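Local structure of acyl-CoA dehydrogenase domain protein Tcur3483 (Thermomonospora curvata, 6WY9) at residues 115-118 and 119-122; 162-166 and 167-171; 249-252 and 253-256. The protein binds a flavin adenine dinucleotide cofactor, here modelled as dihydro-FAD, and is probably an acyl-CoA dehydrogenase-like oxidoreductase acting on CH-CH groups of its donors. All coordinates share one frame; numbering follows the deposited sequence.

Interaction 1 of 3, residues 115-118 and 119-122; sequences VGPT and LMKY
A chi1 of -53°, which sets CG anti to the carbonyl carbon, and a bend at chi3 (-41°) curl the thioether end of Met120 back over Pro117, one turn earlier on the same helix. The course of the chain where CG passes Gly116 O is doubtful, so the contact rests on the terminal methyl: Met120 CE lies 3.8 Å from Pro117 CB and only 3.3 Å from Pro117 CA, at the start of the proline ring. A second apolar pair runs down another side of the helix, where Val115 and Leu119 lie side by side and point the same way, Val115 CG1 meeting Leu119 CD1 at 4.0 Å.

The backbone evidence is that of an alpha helix nearing its end. Leu119 N donates to Val115 O at 2.8 Å, with an N-H...O angle of 164°, and Tyr122 N to Thr118 O at 2.9 Å. Between these, Lys121 N makes two weak bonds, to Pro117 O (3.5 Å) and Thr118 O (3.2 Å). The backbone nitrogen of Pro117 carries no hydrogen to give to the preceding turn, and the helix kinks there. Thr118 OG1 turns back on the chain, with Val115 O and Thr114 O both within reach of its one proton. Past it, Lys121 CG rides 3.8 Å above the plane of the Tyr122 ring, over its centre.

These eight residues close helix 109-122 of the N-terminal domain. Val115 and Thr118 pack on Trp188 of strand 186-192, Leu119 and Met120 on Tyr131 and Leu132 of helix 125-136, and Pro117, Thr118 and Tyr122 on helix 250-260.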
loop_
_atom_site.group_PDB
_atom_site.type_symbol
_atom_site.label_atom_id
_atom_site.label_comp_id
_atom_site.label_asym_id
_atom_site.label_seq_id
_atom_site.Cartn_x
_atom_site.Cartn_y
_atom_site.Cartn_z
ATOM N N VAL A 115 17.448 0.305 31.267
ATOM C CA VAL A 115 18.563 -0.276 31.992
ATOM C C VAL A 115 18.201 -0.515 33.451
ATOM O O VAL A 115 18.469 -1.584 34.012
ATOM C CB VAL A 115 19.802 0.634 31.832
ATOM C CG1 VAL A 115 20.927 0.199 32.762
ATOM C CG2 VAL A 115 20.282 0.629 30.368
ATOM N N GLY A 116 17.568 0.462 34.094
ATOM C CA GLY A 116 17.209 0.302 35.477
ATOM C C GLY A 116 16.350 -0.928 35.707
ATOM O O GLY A 116 16.603 -1.732 36.620
ATOM N N PRO A 117 15.304 -1.094 34.889
ATOM C CA PRO A 117 14.396 -2.230 35.111
ATOM C C PRO A 117 15.029 -3.571 34.782
ATOM O O PRO A 117 14.634 -4.590 35.359
ATOM C CB PRO A 117 13.199 -1.920 34.194
ATOM C CG PRO A 117 13.286 -0.437 33.917
ATOM C CD PRO A 117 14.769 -0.153 33.883
ATOM N N THR A 118 15.997 -3.615 33.872
ATOM C CA THR A 118 16.699 -4.874 33.690
ATOM C C THR A 118 17.663 -5.127 34.848
ATOM O O THR A 118 17.820 -6.278 35.286
ATOM C CB THR A 118 17.416 -4.886 32.333
ATOM O OG1 THR A 118 18.337 -3.795 32.276
ATOM C CG2 THR A 118 16.409 -4.745 31.167
ATOM N N LEU A 119 18.279 -4.068 35.393
ATOM C CA LEU A 119 19.099 -4.233 36.595
ATOM C C LEU A 119 18.263 -4.677 37.784
ATOM O O LEU A 119 18.714 -5.489 38.605
ATOM C CB LEU A 119 19.828 -2.938 36.948
ATOM C CG LEU A 119 21.058 -2.576 36.124
ATOM C CD1 LEU A 119 21.526 -1.153 36.453
ATOM C CD2 LEU A 119 22.169 -3.594 36.389
ATOM N N MET A 120 17.061 -4.116 37.936
ATOM C CA MET A 120 16.246 -4.512 39.081
ATOM C C MET A 120 15.957 -6.009 39.043
ATOM O O MET A 120 15.746 -6.634 40.087
ATOM C CB MET A 120 14.941 -3.699 39.127
ATOM C CG MET A 120 15.129 -2.180 39.076
ATOM S SD MET A 120 13.586 -1.214 39.018
ATOM C CE MET A 120 12.592 -2.190 37.891
ATOM N N LYS A 121 15.974 -6.597 37.851
ATOM C CA LYS A 121 15.654 -8.002 37.657
ATOM C C LYS A 121 16.886 -8.900 37.768
ATOM O O LYS A 121 16.874 -9.892 38.505
ATOM C CB LYS A 121 14.982 -8.169 36.296
ATOM C CG LYS A 121 14.445 -9.559 36.013
ATOM C CD LYS A 121 13.887 -9.631 34.581
ATOM C CE LYS A 121 13.232 -10.983 34.316
ATOM N NZ LYS A 121 12.155 -11.219 35.293
ATOM N N TYR A 122 17.963 -8.553 37.063
ATOM C CA TYR A 122 19.131 -9.415 36.936
ATOM C C TYR A 122 20.357 -8.903 37.682
ATOM O O TYR A 122 21.414 -9.533 37.608
ATOM C CB TYR A 122 19.473 -9.604 35.449
ATOM C CG TYR A 122 18.396 -10.327 34.673
ATOM C CD1 TYR A 122 18.121 -11.664 34.923
ATOM C CD2 TYR A 122 17.642 -9.671 33.700
ATOM C CE1 TYR A 122 17.142 -12.337 34.226
ATOM C CE2 TYR A 122 16.654 -10.338 32.992
ATOM C CZ TYR A 122 16.416 -11.676 33.262
ATOM O OH TYR A 122 15.441 -12.366 32.584
#

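Interaction 2 of 3, residues 162-166 and 167-171; sequences AVRDG and DEFVI
Val163 and Val170 form the antiparallel hydrogen-bonded pair at the centre of this beta hairpin, each N donating to the other's O; Val163 N to Val170 O and Val170 N to Val163 O both measure 2.9 Å. Toward the turn, Asp165 N reaches Glu168 O at 3.0 Å in an almost straight bond (177° at the proton). A CA-H...O contact, Ala162 CA to Val170 O at 3.2 Å, supplements the ladder. The bend is less well provided for: Asp167 N and Glu168 N are buried without a partner, and the bond from Arg164 NH2 to Gly166 O is too short to be trusted in detail.

Apolar contacts divide between the two faces. On one, Ala162 CB touches Phe169 CD1 at 3.8 Å and Ile171 CG1 at 3.9 Å, while Arg164 crosses the same ring obliquely, its CG 3.7 Å from Phe169 CE1; guanidinium and ring planes stand 52° apart. On the other, a chi1 of -60° puts Val163 CG2 between backbone N and carbonyl carbon, 3.7 Å from Val170 CB.

Charge enters through Asp165 OD2 and Glu168 OE2, 5.2 Å from each other. Both salt-bridge to Arg237 of strand 227-239, which probably offsets their mutual repulsion. The chemistry implies a two-sided hairpin: Ala162, Phe169 and Ile171 are buried against strands 186-192 and 203-209, Val163 and Val170 form the more exposed face, and two salt bridges to Arg237 fasten the turn.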
loop_
_atom_site.group_PDB
_atom_site.type_symbol
_atom_site.label_atom_id
_atom_site.label_comp_id
_atom_site.label_asym_id
_atom_site.label_seq_id
_atom_site.Cartn_x
_atom_site.Cartn_y
_atom_site.Cartn_z
ATOM N N ALA A 162 35.649 -9.960 25.569
ATOM C CA ALA A 162 36.044 -9.687 26.938
ATOM C C ALA A 162 36.658 -10.972 27.459
ATOM O O ALA A 162 35.983 -12.007 27.483
ATOM C CB ALA A 162 34.850 -9.252 27.792
ATOM N N VAL A 163 37.939 -10.921 27.827
ATOM C CA VAL A 163 38.694 -12.099 28.237
ATOM C C VAL A 163 39.029 -11.993 29.721
ATOM O O VAL A 163 39.403 -10.920 30.206
ATOM C CB VAL A 163 39.986 -12.264 27.408
ATOM C CG1 VAL A 163 39.678 -12.404 25.939
ATOM C CG2 VAL A 163 40.928 -11.093 27.654
ATOM N N ARG A 164 38.914 -13.111 30.435
ATOM C CA ARG A 164 39.240 -13.129 31.860
ATOM C C ARG A 164 40.744 -13.006 32.079
ATOM O O ARG A 164 41.531 -13.743 31.476
ATOM C CB ARG A 164 38.753 -14.427 32.492
ATOM C CG ARG A 164 37.446 -14.341 33.204
ATOM C CD ARG A 164 37.690 -14.334 34.680
ATOM N NE ARG A 164 36.534 -14.847 35.394
ATOM C CZ ARG A 164 36.432 -14.841 36.710
ATOM N NH1 ARG A 164 35.341 -15.320 37.297
ATOM N NH2 ARG A 164 37.421 -14.339 37.438
ATOM N N ASP A 165 41.152 -12.086 32.943
ATOM C CA ASP A 165 42.551 -12.001 33.344
ATOM C C ASP A 165 42.758 -12.417 34.783
ATOM O O ASP A 165 43.744 -13.089 35.100
ATOM C CB ASP A 165 43.089 -10.581 33.149
ATOM C CG ASP A 165 44.607 -10.488 33.340
ATOM O OD1 ASP A 165 45.209 -11.373 33.981
ATOM O OD2 ASP A 165 45.206 -9.515 32.841
ATOM N N GLY A 166 41.854 -12.020 35.661
ATOM C CA GLY A 166 41.798 -12.600 36.980
ATOM C C GLY A 166 40.399 -12.351 37.483
ATOM O O GLY A 166 39.454 -13.029 37.064
ATOM N N ASP A 167 40.241 -11.359 38.354
ATOM C CA ASP A 167 38.921 -10.812 38.630
ATOM C C ASP A 167 38.628 -9.566 37.795
ATOM O O ASP A 167 37.775 -8.759 38.178
ATOM C CB ASP A 167 38.776 -10.511 40.117
ATOM C CG ASP A 167 40.059 -10.072 40.720
ATOM O OD1 ASP A 167 40.041 -9.255 41.667
ATOM O OD2 ASP A 167 41.098 -10.548 40.212
ATOM N N GLU A 168 39.333 -9.394 36.675
ATOM C CA GLU A 168 39.091 -8.332 35.711
ATOM C C GLU A 168 38.747 -8.948 34.363
ATOM O O GLU A 168 39.180 -10.062 34.044
ATOM C CB GLU A 168 40.320 -7.420 35.520
ATOM C CG GLU A 168 40.642 -6.444 36.644
ATOM C CD GLU A 168 41.734 -5.464 36.230
ATOM O OE1 GLU A 168 41.677 -4.279 36.632
ATOM O OE2 GLU A 168 42.647 -5.884 35.483
ATOM N N PHE A 169 37.981 -8.213 33.566
ATOM C CA PHE A 169 37.823 -8.522 32.156
ATOM C C PHE A 169 38.610 -7.510 31.344
ATOM O O PHE A 169 38.671 -6.327 31.706
ATOM C CB PHE A 169 36.351 -8.504 31.737
ATOM C CG PHE A 169 35.675 -9.819 31.898
ATOM C CD1 PHE A 169 35.949 -10.850 31.023
ATOM C CD2 PHE A 169 34.770 -10.034 32.928
ATOM C CE1 PHE A 169 35.330 -12.073 31.157
ATOM C CE2 PHE A 169 34.150 -11.266 33.071
ATOM C CZ PHE A 169 34.436 -12.287 32.181
ATOM N N VAL A 170 39.227 -7.984 30.261
ATOM C CA VAL A 170 39.945 -7.143 29.309
ATOM C C VAL A 170 39.114 -7.119 28.034
ATOM O O VAL A 170 38.844 -8.174 27.441
ATOM C CB VAL A 170 41.374 -7.655 29.046
ATOM C CG1 VAL A 170 42.160 -6.658 28.191
ATOM C CG2 VAL A 170 42.091 -7.889 30.345
ATOM N N ILE A 171 38.700 -5.927 27.622
ATOM C CA ILE A 171 37.692 -5.750 26.580
ATOM C C ILE A 171 38.353 -5.128 25.357
ATOM O O ILE A 171 39.013 -4.085 25.460
ATOM C CB ILE A 171 36.519 -4.888 27.075
ATOM C CG1 ILE A 171 35.863 -5.486 28.325
ATOM C CG2 ILE A 171 35.453 -4.674 25.980
ATOM C CD1 ILE A 171 34.839 -4.550 28.961
#

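Interaction 3 of 3, residues 249-252 and 253-256; sequences GGWK and LITT
Lys252, Thr255 and Leu253 give up the most surface near the start of helix 250-260, and the first two are tied through a single oxygen. Lys252 O accepts three hydrogen bonds: from Thr256 OG1 (2.8 Å), from Thr256 N (3.0 Å) and from Thr255 OG1 (3.0 Å), the last donor standing 40° out of the carbonyl plane. The lysine side chain is bent at chi2 (-11°, close to eclipsed and so strained) and again at chi3, which together return NZ to Thr255 OG1 in a weak bond of 3.2 Å. Thr255 OG1 is thus donor to the backbone and acceptor from the ammonium group.

The other branch of Thr255 serves the indole. Thr255 CG2 sits over one face of Trp251, 4.0 Å from the centroid of the five-membered ring and 26° off its normal, a CH-pi contact; the two side chains cross at about a right angle. Farther along the indole, Ile254 CD1 meets Trp251 CE3 at 3.9 Å, while the ring also makes an edge-to-face pair with His200.

Leu253 lies on a different side of the helix, its CB 3.5 Å from Gly250 O, and its side chain packs on Ile205 and on Tyr122 of helix 109-122. Chemically, the segment is amphipathic: both threonine hydroxyls donate to Lys252 O, and the lysine ammonium adds a weak bond to one of them, whereas Leu253 and Ile254 supply hydrocarbon to the buried side, against strand 203-209.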
loop_
_atom_site.group_PDB
_atom_site.type_symbol
_atom_site.label_atom_id
_atom_site.label_comp_id
_atom_site.label_asym_id
_atom_site.label_seq_id
_atom_site.Cartn_x
_atom_site.Cartn_y
_atom_site.Cartn_z
ATOM N N GLY A 249 25.456 -15.567 29.830
ATOM C CA GLY A 249 24.005 -15.515 29.872
ATOM C C GLY A 249 23.446 -14.165 29.450
ATOM O O GLY A 249 22.309 -13.813 29.778
ATOM N N GLY A 250 24.226 -13.409 28.675
ATOM C CA GLY A 250 23.868 -12.039 28.368
ATOM C C GLY A 250 22.709 -11.885 27.405
ATOM O O GLY A 250 22.148 -10.790 27.302
ATOM N N TRP A 251 22.332 -12.947 26.696
ATOM C CA TRP A 251 21.306 -12.763 25.681
ATOM C C TRP A 251 19.951 -12.467 26.315
ATOM O O TRP A 251 19.202 -11.625 25.813
ATOM C CB TRP A 251 21.232 -13.975 24.751
ATOM C CG TRP A 251 20.416 -13.675 23.520
ATOM C CD1 TRP A 251 19.177 -14.156 23.228
ATOM C CD2 TRP A 251 20.774 -12.800 22.439
ATOM N NE1 TRP A 251 18.743 -13.647 22.026
ATOM C CE2 TRP A 251 19.700 -12.809 21.524
ATOM C CE3 TRP A 251 21.902 -12.009 22.155
ATOM C CZ2 TRP A 251 19.712 -12.054 20.333
ATOM C CZ3 TRP A 251 21.918 -11.257 20.974
ATOM C CH2 TRP A 251 20.820 -11.281 20.082
ATOM N N LYS A 252 19.625 -13.118 27.433
ATOM C CA LYS A 252 18.350 -12.816 28.068
ATOM C C LYS A 252 18.296 -11.381 28.586
ATOM O O LYS A 252 17.215 -10.800 28.653
ATOM C CB LYS A 252 18.051 -13.809 29.194
ATOM C CG LYS A 252 17.503 -15.148 28.686
ATOM C CD LYS A 252 17.116 -15.107 27.182
ATOM C CE LYS A 252 15.811 -14.339 26.926
ATOM N NZ LYS A 252 15.449 -14.231 25.475
ATOM N N LEU A 253 19.434 -10.805 28.978
ATOM C CA LEU A 253 19.441 -9.405 29.382
ATOM C C LEU A 253 19.217 -8.506 28.184
ATOM O O LEU A 253 18.455 -7.536 28.254
ATOM C CB LEU A 253 20.762 -9.049 30.055
ATOM C CG LEU A 253 20.958 -9.450 31.519
ATOM C CD1 LEU A 253 20.575 -10.905 31.819
ATOM C CD2 LEU A 253 22.403 -9.209 31.869
ATOM N N ILE A 254 19.903 -8.797 27.078
ATOM C CA ILE A 254 19.712 -7.995 25.880
ATOM C C ILE A 254 18.237 -7.966 25.503
ATOM O O ILE A 254 17.667 -6.898 25.239
ATOM C CB ILE A 254 20.596 -8.517 24.735
ATOM C CG1 ILE A 254 22.061 -8.211 25.070
ATOM C CG2 ILE A 254 20.144 -7.881 23.411
ATOM C CD1 ILE A 254 23.090 -8.913 24.189
ATOM N N THR A 255 17.583 -9.128 25.509
ATOM C CA THR A 255 16.186 -9.153 25.089
ATOM C C THR A 255 15.298 -8.408 26.083
ATOM O O THR A 255 14.413 -7.643 25.682
ATOM C CB THR A 255 15.693 -10.592 24.926
ATOM O OG1 THR A 255 15.471 -11.134 26.212
ATOM C CG2 THR A 255 16.717 -11.434 24.211
ATOM N N THR A 256 15.518 -8.626 27.382
ATOM C CA THR A 256 14.755 -7.889 28.383
ATOM C C THR A 256 14.825 -6.387 28.136
ATOM O O THR A 256 13.791 -5.710 28.103
ATOM C CB THR A 256 15.258 -8.221 29.779
ATOM O OG1 THR A 256 15.104 -9.628 30.002
ATOM C CG2 THR A 256 14.468 -7.436 30.827
#

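Interactions 1 and 3 belong to one interface, where helix 109-122 of the N-terminal domain meets helix 250-260; their centres lie 11 Å apart. The evidence is direct packing: Thr118 CG2 to Thr256 CG2 at 3.3 Å and Tyr122 CG to Leu253 CD1 at 3.6 Å. Both approach FAD-binding residues, the Val115 side chain coming within about 4 Å of that of Ile144, and the Ile254 side chain within about 4 Å of that of Tyr146. The flavin cofactor itself is about 10 Å from the Val115 side chain and about 9 Å from that of Ile254. Interaction 2 stands apart in the middle domain, its nearest atoms about 14 Å from interaction 1 and about 10 Å from interaction 3.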